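Local coordinates for protein Baccell_00875 (Bacteroides cellulosilyticus DSM 14838, PDB 5NO8) that probably acts as a polysaccharide lyase that removes the L-rhamnose caps linked to glucuronic acid on complex arabinogalactan proteins, at residues A[413-418]-A[463-468]; A[531-536]-A[542-547]. All coordinates share one frame; numbering follows the deposited sequence.

In the fold
The chain first builds its beta-rich portion, up to strand 326-335, and then turns largely helical from helix 338-352 onward; both contacts belong to this later portion. Contact 1 comes first, bringing helix 412-429 against the end of helix 448-465 and closing a loop of 44 residues that holds the remainder of the first helix and most of the second. Contact 2 follows in series, closing a short loop of five residues where the linker after helix 509-529 folds onto the start of helix 542-559. The two neither nest nor cross. Their centres lie about 34 Å apart and their nearest atoms about 19 Å; contact 1 joins two helices, contact 2 a linker to the helix it precedes.

Contact 1. Residues A[413-418]-A[463-468]; sequences ELKQSL and KVTGDK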
ATOM      1  N   GLU A 413     -25.865 -15.910 -17.336  1.00 23.57           N
ATOM      2  CA  GLU A 413     -26.008 -16.081 -15.888  1.00 24.80           C
ATOM      3  C   GLU A 413     -25.572 -14.827 -15.143  1.00 23.97           C
ATOM      4  O   GLU A 413     -26.166 -14.496 -14.111  1.00 24.88           O
ATOM      5  CB  GLU A 413     -25.204 -17.276 -15.364  1.00 29.88           C
ATOM      6  CG  GLU A 413     -25.896 -18.606 -15.523  1.00 32.39           C
ATOM      7  CD  GLU A 413     -26.082 -18.982 -16.961  1.00 38.97           C
ATOM      8  OE1 GLU A 413     -25.070 -19.100 -17.703  1.00 44.92           O
ATOM      9  OE2 GLU A 413     -27.251 -19.150 -17.353  1.00 46.87           O
ATOM     10  N   LEU A 414     -24.521 -14.160 -15.633  1.00 23.03           N
ATOM     11  CA  LEU A 414     -24.109 -12.876 -15.072  1.00 22.77           C
ATOM     12  C   LEU A 414     -25.193 -11.824 -15.256  1.00 22.73           C
ATOM     13  O   LEU A 414     -25.474 -11.061 -14.330  1.00 20.96           O
ATOM     14  CB  LEU A 414     -22.809 -12.362 -15.698  1.00 23.02           C
ATOM     15  CG  LEU A 414     -21.544 -13.190 -15.441  1.00 22.49           C
ATOM     16  CD1 LEU A 414     -20.314 -12.465 -15.959  1.00 22.37           C
ATOM     17  CD2 LEU A 414     -21.404 -13.506 -13.955  1.00 23.29           C
ATOM     18  N   LYS A 415     -25.749 -11.736 -16.467  1.00 22.20           N
ATOM     19  CA  LYS A 415     -26.804 -10.759 -16.732  1.00 24.07           C
ATOM     20  C   LYS A 415     -27.958 -10.953 -15.763  1.00 22.62           C
ATOM     21  O   LYS A 415     -28.440  -9.979 -15.196  1.00 22.04           O
ATOM     22  CB  LYS A 415     -27.309 -10.841 -18.174  1.00 25.47           C
ATOM     23  CG  LYS A 415     -28.393  -9.829 -18.487  1.00 28.21           C
ATOM     24  CD  LYS A 415     -28.475  -9.563 -19.977  1.00 31.23           C
ATOM     25  CE  LYS A 415     -29.667  -8.674 -20.290  1.00 34.24           C
ATOM     26  NZ  LYS A 415     -29.793  -8.489 -21.758  1.00 37.88           N
ATOM     27  N   GLN A 416     -28.389 -12.197 -15.564  1.00 22.94           N
ATOM     28  CA  GLN A 416     -29.521 -12.480 -14.666  1.00 25.63           C
ATOM     29  C   GLN A 416     -29.193 -12.160 -13.221  1.00 24.53           C
ATOM     30  O   GLN A 416     -30.008 -11.603 -12.499  1.00 23.15           O
ATOM     31  CB  GLN A 416     -30.017 -13.931 -14.798  1.00 30.42           C
ATOM     32  CG  GLN A 416     -30.819 -14.177 -16.075  1.00 37.03           C
ATOM     33  CD  GLN A 416     -31.827 -13.054 -16.369  1.00 41.71           C
ATOM     34  OE1 GLN A 416     -32.693 -12.754 -15.534  1.00 45.49           O
ATOM     35  NE2 GLN A 416     -31.677 -12.391 -17.530  1.00 38.98           N
ATOM     36  N   SER A 417     -27.968 -12.471 -12.824  1.00 21.45           N
ATOM     37  CA  SER A 417     -27.498 -12.120 -11.498  1.00 20.42           C
ATOM     38  C   SER A 417     -27.491 -10.594 -11.289  1.00 20.27           C
ATOM     39  O   SER A 417     -27.919 -10.113 -10.234  1.00 21.02           O
ATOM     40  CB  SER A 417     -26.093 -12.722 -11.281  1.00 21.07           C
ATOM     41  OG  SER A 417     -25.495 -12.248 -10.089  1.00 20.49           O
ATOM     42  N   LEU A 418     -26.986  -9.864 -12.282  1.00 18.82           N
ATOM     43  CA  LEU A 418     -26.860  -8.426 -12.248  1.00 19.73           C
ATOM     44  C   LEU A 418     -28.207  -7.702 -12.235  1.00 22.20           C
ATOM     45  O   LEU A 418     -28.346  -6.687 -11.543  1.00 20.28           O
ATOM     46  CB  LEU A 418     -26.039  -7.903 -13.402  1.00 19.81           C
ATOM     47  CG  LEU A 418     -24.528  -8.150 -13.268  1.00 19.51           C
ATOM     48  CD1 LEU A 418     -23.882  -7.999 -14.625  1.00 18.87           C
ATOM     49  CD2 LEU A 418     -23.907  -7.172 -12.257  1.00 19.13           C
ATOM     50  N   LYS A 463     -25.182  -0.240 -20.336  1.00 29.73           N
ATOM     51  CA  LYS A 463     -24.378  -0.957 -21.344  1.00 29.43           C
ATOM     52  C   LYS A 463     -24.782  -2.430 -21.446  1.00 28.45           C
ATOM     53  O   LYS A 463     -24.704  -2.994 -22.516  1.00 31.14           O
ATOM     54  CB  LYS A 463     -22.869  -0.822 -21.059  1.00 30.15           C
ATOM     55  CG  LYS A 463     -22.359   0.615 -21.015  1.00 31.20           C
ATOM     56  CD  LYS A 463     -20.869   0.691 -20.707  1.00 34.05           C
ATOM     57  CE  LYS A 463     -20.017   0.478 -21.941  1.00 34.48           C
ATOM     58  NZ  LYS A 463     -18.572   0.570 -21.618  1.00 36.28           N
ATOM     59  N   VAL A 464     -25.218  -3.037 -20.351  1.00 28.47           N
ATOM     60  CA  VAL A 464     -25.667  -4.433 -20.341  1.00 30.14           C
ATOM     61  C   VAL A 464     -27.017  -4.587 -21.042  1.00 32.70           C
ATOM     62  O   VAL A 464     -27.215  -5.527 -21.814  1.00 31.73           O
ATOM     63  CB  VAL A 464     -25.792  -4.968 -18.896  1.00 30.17           C
ATOM     64  CG1 VAL A 464     -26.404  -6.367 -18.835  1.00 29.52           C
ATOM     65  CG2 VAL A 464     -24.415  -4.969 -18.215  1.00 30.13           C
ATOM     66  N   THR A 465     -27.938  -3.667 -20.751  1.00 29.67           N
ATOM     67  CA  THR A 465     -29.357  -3.851 -21.063  1.00 31.83           C
ATOM     68  C   THR A 465     -29.899  -2.989 -22.188  1.00 31.82           C
ATOM     69  O   THR A 465     -30.955  -3.312 -22.703  1.00 35.23           O
ATOM     70  CB  THR A 465     -30.228  -3.541 -19.830  1.00 31.16           C
ATOM     71  OG1 THR A 465     -30.019  -2.183 -19.425  1.00 29.78           O
ATOM     72  CG2 THR A 465     -29.913  -4.474 -18.694  1.00 32.57           C
ATOM     73  N   GLY A 466     -29.221  -1.892 -22.538  1.00 31.07           N
ATOM     74  CA  GLY A 466     -29.783  -0.864 -23.424  1.00 32.57           C
ATOM     75  C   GLY A 466     -30.956  -0.069 -22.822  1.00 32.97           C
ATOM     76  O   GLY A 466     -31.555   0.753 -23.518  1.00 33.06           O
ATOM     77  N   ASP A 467     -31.258  -0.279 -21.536  1.00 32.50           N
ATOM     78  CA  ASP A 467     -32.411   0.331 -20.879  1.00 33.21           C
ATOM     79  C   ASP A 467     -32.063   1.737 -20.395  1.00 34.97           C
ATOM     80  O   ASP A 467     -31.314   1.908 -19.416  1.00 29.47           O
ATOM     81  CB  ASP A 467     -32.883  -0.527 -19.710  1.00 33.56           C
ATOM     82  CG  ASP A 467     -34.174  -0.009 -19.079  1.00 33.69           C
ATOM     83  OD1 ASP A 467     -34.590   1.120 -19.376  1.00 38.29           O
ATOM     84  OD2 ASP A 467     -34.771  -0.725 -18.267  1.00 36.47           O
ATOM     85  N   LYS A 468     -32.643   2.740 -21.055  1.00 34.63           N
ATOM     86  CA  LYS A 468     -32.330   4.142 -20.744  1.00 35.87           C
ATOM     87  C   LYS A 468     -32.659   4.580 -19.316  1.00 30.69           C
ATOM     88  O   LYS A 468     -32.073   5.554 -18.837  1.00 33.17           O
ATOM     89  CB  LYS A 468     -32.973   5.102 -21.755  1.00 38.43           C
ATOM     90  CG  LYS A 468     -32.324   5.064 -23.129  1.00 40.21           C
ATOM     91  CD  LYS A 468     -33.043   5.993 -24.101  1.00 42.23           C
ATOM     92  CE  LYS A 468     -32.415   5.905 -25.472  1.00 45.58           C
ATOM     93  NZ  LYS A 468     -32.991   6.920 -26.385  1.00 49.29           N
TER
HETATM   94  O   HOH W   1     -27.366  -8.091 -22.925  1.00 42.59           O
HETATM   95  O   HOH W   2     -31.626  -6.419 -21.801  1.00 43.79           O
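Neither segment brings an aromatic ring to the meeting of Lys415 and Val464; the flat groups here are the last peptide units of helix 448-465, whose carbonyls at Val464 and Thr465 the lysine reaches through water. Its ammonium stands 3.9 Å from Val464 O, measured from NZ, too far for a direct bond. One water fills the gap, accepting from Lys415 NZ at 2.7 Å and donating to Val464 O at 2.8 Å. A second water accepts from Lys415 NZ at 2.8 Å and gives a weaker bond to Thr465 O. Both carbonyls lie at the C-terminal end of their helix, where a positive charge is likely to be favourable.

The aliphatic part of the lysine does the dry packing. With CG anti to the backbone N (chi1 -179°) and the chain extended beyond it, Lys415 runs out alongside Val464, the two side chains sliding past each other in opposite directions. CG1 of Val464 touches the lysine at CD, 4.0 Å away, and also at CG. Beyond the pair, helix 396-409 supplies Tyr406 against Lys415 and Val403 against both Val464 and Leu418.

Thr465 shapes the helix end itself: its OG1 accepts from Asp467 N at 3.1 Å, in a fairly straight bond (160°), and is also hydrogen-bonded to Met461 O. Gly466 leaves helical geometry with positive phi. The result is a water-mediated contact between a lysine and a helix C-terminus that ends in an ST turn, within helix-on-helix packing consistent with the alpha/alpha toroids of many polysaccharide lyases.

Contact 2. Residues A[531-536]-A[542-547]; sequences LNYPAH and QSIVAP
A single methyl, CD1 of Ile544, rests against two polar atoms that are bonded to each other: it lies 3.8 Å from Pro534 O and just as near His536 ND1, which in turn donates a weak, bent hydrogen bond (134°) to that same carbonyl. The histidine is thus turned back toward its own chain, the weak bond being at most a small part of what holds it, and the isoleucine branch meets its ring obliquely. On its far nitrogen, NE2, His536 bonds to Tyr490 N, while Phe489 meets the ring edge-to-face.

Tyr533 carries the other half of the contact. A CH-pi interaction sets Val545 CG2 over one face of the ring, 3.9 Å from the centroid of Tyr533 and 19° off its normal, the two side chains crossing at about a right angle. With its CG1 anti to the backbone N (chi1 176°), Val545 turns that second methyl to the phenol end, where CG1 comes within 3.6 Å of Tyr533 OH. Nearer the backbone, Ile544 CG2 packs on Tyr533 CB at 3.9 Å. The buried hydroxyl is hydrogen-bonded to Gln571 of helix 562-576, which ties the ring's outer end to a second helix. An alanine in place of Tyr533 would probably leave Gln571 without this partner and open a gap beneath the methyls of Val545.

No hydrogen bond crosses between the segments; van der Waals contact and the CH-pi interaction join linker 531-536 to the first turn of helix 542-559. This is an inter-helix linker folded back on the N-terminal turn of the helix it leads into, consistent with the helical-hairpin connections of an alpha/alpha fold.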
ATOM      1  N   LEU A 531      -3.091  21.343  -3.198  1.00 28.52           N
ATOM      2  CA  LEU A 531      -2.623  20.366  -2.214  1.00 29.80           C
ATOM      3  C   LEU A 531      -3.234  20.538  -0.821  1.00 30.84           C
ATOM      4  O   LEU A 531      -2.944  19.746   0.085  1.00 30.27           O
ATOM      5  CB  LEU A 531      -1.095  20.401  -2.125  1.00 30.59           C
ATOM      6  CG  LEU A 531      -0.333  20.291  -3.452  1.00 31.61           C
ATOM      7  CD1 LEU A 531       1.164  20.273  -3.183  1.00 32.17           C
ATOM      8  CD2 LEU A 531      -0.755  19.067  -4.239  1.00 32.01           C
ATOM      9  N   ASN A 532      -4.105  21.530  -0.637  1.00 31.15           N
ATOM     10  CA  ASN A 532      -4.879  21.636   0.603  1.00 32.45           C
ATOM     11  C   ASN A 532      -6.055  20.672   0.598  1.00 32.79           C
ATOM     12  O   ASN A 532      -7.208  21.075   0.556  1.00 32.46           O
ATOM     13  CB  ASN A 532      -5.360  23.076   0.823  1.00 33.50           C
ATOM     14  CG  ASN A 532      -4.219  24.057   0.818  1.00 34.59           C
ATOM     15  OD1 ASN A 532      -4.147  24.929  -0.040  1.00 37.16           O
ATOM     16  ND2 ASN A 532      -3.283  23.881   1.746  1.00 32.63           N
ATOM     17  N   TYR A 533      -5.745  19.380   0.684  1.00 32.53           N
ATOM     18  CA  TYR A 533      -6.758  18.339   0.601  1.00 30.71           C
ATOM     19  C   TYR A 533      -7.549  18.324   1.902  1.00 31.74           C
ATOM     20  O   TYR A 533      -6.950  18.222   2.980  1.00 32.21           O
ATOM     21  CB  TYR A 533      -6.111  16.968   0.392  1.00 29.64           C
ATOM     22  CG  TYR A 533      -5.311  16.817  -0.877  1.00 28.94           C
ATOM     23  CD1 TYR A 533      -5.937  16.559  -2.099  1.00 30.35           C
ATOM     24  CD2 TYR A 533      -3.935  16.885  -0.855  1.00 29.29           C
ATOM     25  CE1 TYR A 533      -5.199  16.403  -3.259  1.00 29.85           C
ATOM     26  CE2 TYR A 533      -3.186  16.727  -2.004  1.00 30.69           C
ATOM     27  CZ  TYR A 533      -3.823  16.488  -3.202  1.00 30.24           C
ATOM     28  OH  TYR A 533      -3.055  16.332  -4.313  1.00 31.24           O
ATOM     29  N   PRO A 534      -8.884  18.409   1.828  1.00 34.16           N
ATOM     30  CA  PRO A 534      -9.660  18.238   3.054  1.00 35.47           C
ATOM     31  C   PRO A 534      -9.548  16.822   3.638  1.00 35.13           C
ATOM     32  O   PRO A 534      -9.302  15.847   2.896  1.00 33.64           O
ATOM     33  CB  PRO A 534     -11.117  18.521   2.624  1.00 36.28           C
ATOM     34  CG  PRO A 534     -11.102  18.799   1.168  1.00 36.89           C
ATOM     35  CD  PRO A 534      -9.743  18.484   0.629  1.00 37.62           C
ATOM     36  N   ALA A 535      -9.725  16.711   4.952  1.00 31.82           N
ATOM     37  CA  ALA A 535      -9.704  15.412   5.603  1.00 34.09           C
ATOM     38  C   ALA A 535     -10.994  14.680   5.243  1.00 34.26           C
ATOM     39  O   ALA A 535     -12.048  15.302   5.101  1.00 35.48           O
ATOM     40  CB  ALA A 535      -9.575  15.559   7.114  1.00 35.56           C
ATOM     41  N   HIS A 536     -10.900  13.367   5.062  1.00 34.35           N
ATOM     42  CA  HIS A 536     -12.081  12.524   4.874  1.00 34.32           C
ATOM     43  C   HIS A 536     -12.054  11.473   5.979  1.00 35.12           C
ATOM     44  O   HIS A 536     -12.001  11.831   7.154  1.00 33.48           O
ATOM     45  CB  HIS A 536     -12.124  11.954   3.442  1.00 35.97           C
ATOM     46  CG  HIS A 536     -12.423  12.983   2.397  1.00 35.67           C
ATOM     47  ND1 HIS A 536     -11.523  13.960   2.032  1.00 35.97           N
ATOM     48  CD2 HIS A 536     -13.534  13.194   1.649  1.00 37.57           C
ATOM     49  CE1 HIS A 536     -12.065  14.731   1.106  1.00 34.89           C
ATOM     50  NE2 HIS A 536     -13.280  14.281   0.849  1.00 35.83           N
ATOM     51  N   GLN A 542      -3.692   8.224   0.193  1.00 19.21           N
ATOM     52  CA  GLN A 542      -3.710   7.971  -1.222  1.00 18.77           C
ATOM     53  C   GLN A 542      -5.107   7.944  -1.846  1.00 19.10           C
ATOM     54  O   GLN A 542      -5.249   8.334  -3.017  1.00 19.98           O
ATOM     55  CB  GLN A 542      -2.930   6.687  -1.533  1.00 18.83           C
ATOM     56  CG  GLN A 542      -2.991   6.235  -2.996  1.00 16.90           C
ATOM     57  CD  GLN A 542      -4.055   5.197  -3.240  1.00 17.33           C
ATOM     58  OE1 GLN A 542      -4.742   4.771  -2.329  1.00 16.43           O
ATOM     59  NE2 GLN A 542      -4.181   4.772  -4.491  1.00 16.83           N
ATOM     60  N   SER A 543      -6.123   7.504  -1.114  1.00 20.29           N
ATOM     61  CA  SER A 543      -7.474   7.503  -1.679  1.00 22.30           C
ATOM     62  C   SER A 543      -8.255   8.815  -1.451  1.00 23.28           C
ATOM     63  O   SER A 543      -9.467   8.843  -1.629  1.00 24.41           O
ATOM     64  CB  SER A 543      -8.280   6.258  -1.277  1.00 23.37           C
ATOM     65  OG  SER A 543      -8.705   6.285   0.074  1.00 27.09           O
ATOM     66  N   ILE A 544      -7.549   9.881  -1.060  1.00 23.15           N
ATOM     67  CA  ILE A 544      -7.990  11.278  -1.311  1.00 23.57           C
ATOM     68  C   ILE A 544      -7.264  11.863  -2.517  1.00 22.09           C
ATOM     69  O   ILE A 544      -7.887  12.404  -3.428  1.00 21.02           O
ATOM     70  CB  ILE A 544      -7.733  12.164  -0.065  1.00 24.54           C
ATOM     71  CG1 ILE A 544      -8.574  11.648   1.100  1.00 25.57           C
ATOM     72  CG2 ILE A 544      -7.999  13.644  -0.379  1.00 25.73           C
ATOM     73  CD1 ILE A 544      -8.142  12.204   2.445  1.00 27.28           C
ATOM     74  N   VAL A 545      -5.941  11.720  -2.555  1.00 21.65           N
ATOM     75  CA  VAL A 545      -5.127  12.297  -3.618  1.00 20.27           C
ATOM     76  C   VAL A 545      -5.426  11.623  -4.969  1.00 21.19           C
ATOM     77  O   VAL A 545      -5.635  12.302  -5.979  1.00 20.16           O
ATOM     78  CB  VAL A 545      -3.615  12.189  -3.301  1.00 20.99           C
ATOM     79  CG1 VAL A 545      -2.758  12.699  -4.461  1.00 20.34           C
ATOM     80  CG2 VAL A 545      -3.286  12.964  -2.024  1.00 21.88           C
ATOM     81  N   ALA A 546      -5.450  10.292  -4.985  1.00 20.12           N
ATOM     82  CA  ALA A 546      -5.614   9.598  -6.272  1.00 20.40           C
ATOM     83  C   ALA A 546      -6.961   9.929  -6.924  1.00 19.72           C
ATOM     84  O   ALA A 546      -6.990  10.229  -8.107  1.00 19.16           O
ATOM     85  CB  ALA A 546      -5.422   8.093  -6.144  1.00 20.39           C
ATOM     86  N   PRO A 547      -8.063   9.879  -6.155  1.00 21.65           N
ATOM     87  CA  PRO A 547      -9.356  10.259  -6.763  1.00 22.75           C
ATOM     88  C   PRO A 547      -9.440  11.690  -7.310  1.00 23.13           C
ATOM     89  O   PRO A 547     -10.129  11.903  -8.314  1.00 21.39           O
ATOM     90  CB  PRO A 547     -10.322  10.114  -5.608  1.00 24.34           C
ATOM     91  CG  PRO A 547      -9.745   9.015  -4.800  1.00 24.17           C
ATOM     92  CD  PRO A 547      -8.268   9.281  -4.830  1.00 21.72           C
TER